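Long-range contact in putative methyl-accepting chemotaxis signal transduction protein (Campylobacter jejuni, PDB 6W3P), which probably senses small amino-acid-like ligands through its periplasmic double Cache domain and relays their presence to the chemotaxis signalling machinery: residues 38-43 and 157-162. Sequence-based numbering, arbitrary orientation. Where two conformers were deposited one is given.
Sequences SFTRAL and LGVDIP. With SKJ (beta-methylnorleucine), chain C.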
loop_
_atom_site.group_PDB
_atom_site.type_symbol
_atom_site.label_atom_id
_atom_site.label_comp_id
_atom_site.label_asym_id
_atom_site.label_seq_id
_atom_site.Cartn_x
_atom_site.Cartn_y
_atom_site.Cartn_z
ATOM N N SER A 38 -3.967 11.420 -1.923
ATOM C CA SER A 38 -4.454 12.658 -2.521
ATOM C C SER A 38 -5.888 12.496 -2.975
ATOM O O SER A 38 -6.728 13.350 -2.731
ATOM C CB SER A 38 -3.581 13.096 -3.694
ATOM O OG SER A 38 -2.276 13.413 -3.251
ATOM N N PHE A 39 -6.163 11.372 -3.629
ATOM C CA PHE A 39 -7.513 11.053 -4.105
ATOM C C PHE A 39 -8.521 11.085 -2.927
ATOM O O PHE A 39 -9.590 11.718 -3.012
ATOM C CB PHE A 39 -7.495 9.674 -4.747
ATOM C CG PHE A 39 -8.842 9.113 -5.088
ATOM C CD1 PHE A 39 -9.447 9.372 -6.310
ATOM C CD2 PHE A 39 -9.469 8.277 -4.199
ATOM C CE1 PHE A 39 -10.619 8.771 -6.658
ATOM C CE2 PHE A 39 -10.664 7.697 -4.536
ATOM C CZ PHE A 39 -11.228 7.897 -5.757
ATOM N N THR A 40 -8.166 10.388 -1.857
ATOM C CA THR A 40 -9.020 10.292 -0.686
ATOM C C THR A 40 -9.264 11.670 -0.061
ATOM O O THR A 40 -10.371 11.968 0.365
ATOM C CB THR A 40 -8.372 9.306 0.330
ATOM O OG1 THR A 40 -8.248 8.018 -0.319
ATOM C CG2 THR A 40 -9.218 9.146 1.515
ATOM N N ARG A 41 -8.204 12.474 0.000
ATOM C CA ARG A 41 -8.316 13.820 0.532
ATOM C C ARG A 41 -9.249 14.687 -0.286
ATOM O O ARG A 41 -10.045 15.480 0.275
ATOM C CB ARG A 41 -6.919 14.445 0.617
ATOM C CG ARG A 41 -6.913 15.873 0.999
ATOM C CD ARG A 41 -5.698 16.221 1.789
ATOM N NE ARG A 41 -5.757 15.613 3.115
ATOM C CZ ARG A 41 -4.931 14.650 3.574
ATOM N NH1 ARG A 41 -3.880 14.241 2.869
ATOM N NH2 ARG A 41 -5.104 14.199 4.829
ATOM N N ALA A 42 -9.131 14.592 -1.601
ATOM C CA ALA A 42 -9.984 15.353 -2.470
ATOM C C ALA A 42 -11.462 14.945 -2.269
ATOM O O ALA A 42 -12.349 15.799 -2.230
ATOM C CB ALA A 42 -9.572 15.186 -3.915
ATOM N N LEU A 43 -11.704 13.646 -2.165
ATOM C CA LEU A 43 -13.045 13.129 -1.929
ATOM C C LEU A 43 -13.599 13.656 -0.595
ATOM O O LEU A 43 -14.749 14.097 -0.530
ATOM C CB LEU A 43 -12.980 11.608 -1.997
ATOM C CG LEU A 43 -14.320 10.864 -1.829
ATOM C CD1 LEU A 43 -15.398 11.491 -2.679
ATOM C CD2 LEU A 43 -14.141 9.432 -2.283
ATOM N N LEU A 157 -14.970 7.851 5.568
ATOM C CA LEU A 157 -14.810 7.537 4.141
ATOM C C LEU A 157 -13.805 6.397 4.021
ATOM O O LEU A 157 -12.784 6.390 4.714
ATOM C CB LEU A 157 -14.218 8.751 3.444
ATOM C CG LEU A 157 -13.867 8.654 1.991
ATOM C CD1 LEU A 157 -15.087 8.442 1.131
ATOM C CD2 LEU A 157 -13.098 9.918 1.577
ATOM N N GLY A 158 -14.084 5.485 3.107
ATOM C CA GLY A 158 -13.112 4.436 2.777
ATOM C C GLY A 158 -13.004 4.270 1.284
ATOM O O GLY A 158 -13.981 4.405 0.520
ATOM N N VAL A 159 -11.780 3.946 0.876
ATOM C CA VAL A 159 -11.449 3.709 -0.522
ATOM C C VAL A 159 -10.595 2.442 -0.596
ATOM O O VAL A 159 -9.557 2.357 0.083
ATOM C CB VAL A 159 -10.639 4.889 -1.100
ATOM C CG1 VAL A 159 -10.155 4.569 -2.497
ATOM C CG2 VAL A 159 -11.412 6.190 -1.046
ATOM N N ASP A 160 -11.087 1.444 -1.329
ATOM C CA ASP A 160 -10.386 0.168 -1.433
ATOM C C ASP A 160 -9.726 0.052 -2.812
ATOM O O ASP A 160 -10.391 0.133 -3.855
ATOM C CB ASP A 160 -11.371 -1.004 -1.322
ATOM C CG ASP A 160 -12.045 -1.139 0.017
ATOM O OD1 ASP A 160 -11.628 -0.478 0.978
ATOM O OD2 ASP A 160 -13.024 -1.946 0.059
ATOM N N ILE A 161 -8.423 -0.142 -2.803
ATOM C CA ILE A 161 -7.642 -0.296 -4.015
ATOM C C ILE A 161 -7.063 -1.728 -3.985
ATOM O O ILE A 161 -6.532 -2.164 -2.960
ATOM C CB ILE A 161 -6.473 0.708 -4.071
ATOM C CG1 ILE A 161 -6.963 2.167 -3.905
ATOM C CG2 ILE A 161 -5.622 0.522 -5.332
ATOM C CD1 ILE A 161 -7.936 2.603 -4.960
ATOM N N PRO A 162 -7.159 -2.486 -5.106
ATOM C CA PRO A 162 -6.610 -3.855 -5.108
ATOM C C PRO A 162 -5.132 -3.848 -4.770
ATOM O O PRO A 162 -4.361 -3.058 -5.333
ATOM C CB PRO A 162 -6.820 -4.308 -6.542
ATOM C CG PRO A 162 -7.899 -3.475 -7.091
ATOM C CD PRO A 162 -7.804 -2.155 -6.381
HETATM N N SKJ C . -13.426 -3.391 2.332
HETATM C CA SKJ C . -14.348 -2.911 3.362
HETATM C C SKJ C . -14.458 -4.039 4.378
HETATM O O SKJ C . -14.163 -5.215 4.069
HETATM C CB SKJ C . -15.701 -2.444 2.788
HETATM C CG1 SKJ C . -16.570 -1.611 3.756
HETATM C CG2 SKJ C . -16.474 -3.609 2.203
HETATM O OXT SKJ C . -14.904 -3.763 5.518
HETATM C CAA SKJ C . -18.288 -4.359 0.631
HETATM C CAB SKJ C . -17.562 -3.140 1.226
#
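Val159 is the bump that enters a hollow formed by Phe39, Thr40 and Leu43 on the helix. Its two methyls divide the work: CG1, set anti to the backbone N (chi1 173°), meets the Phe39 ring obliquely, 3.8 Å from CE2, whereas CG2 lies at the edge of that ring, in its plane, and 3.7 Å from Thr40 OG1. That hydroxyl is hydrogen-bonded to Asn36 O one turn back, which satisfies it in this apolar setting. Leu157, two residues earlier on the same strand face, fills the next hollow: its CD2 sits 3.6 Å from Thr40 O and 3.7 Å from Leu43 CG, while CD1 packs 3.7 Å from Leu43 CD2. The axes of segments 38-43 and 157-162 approach to 9.5 Å, their N-to-C directions 148° apart; with no hydrogen bond across, van der Waals packing joins them, partly against backbone at Thr40 O. This is the membrane-distal half of a double Cache (dCACHE) sensor, where the long N-terminal helix 4-49 backs the antiparallel sheet. Tyr72 of helix 58-76 meets the Phe39 ring edge-to-face, extending the helical layer. On the strand's other face Asp160 OD2 accepts a 2.7 Å hydrogen bond from N of the bound beta-methylnorleucine, with Asn80 ND2 bonded to the same oxygen.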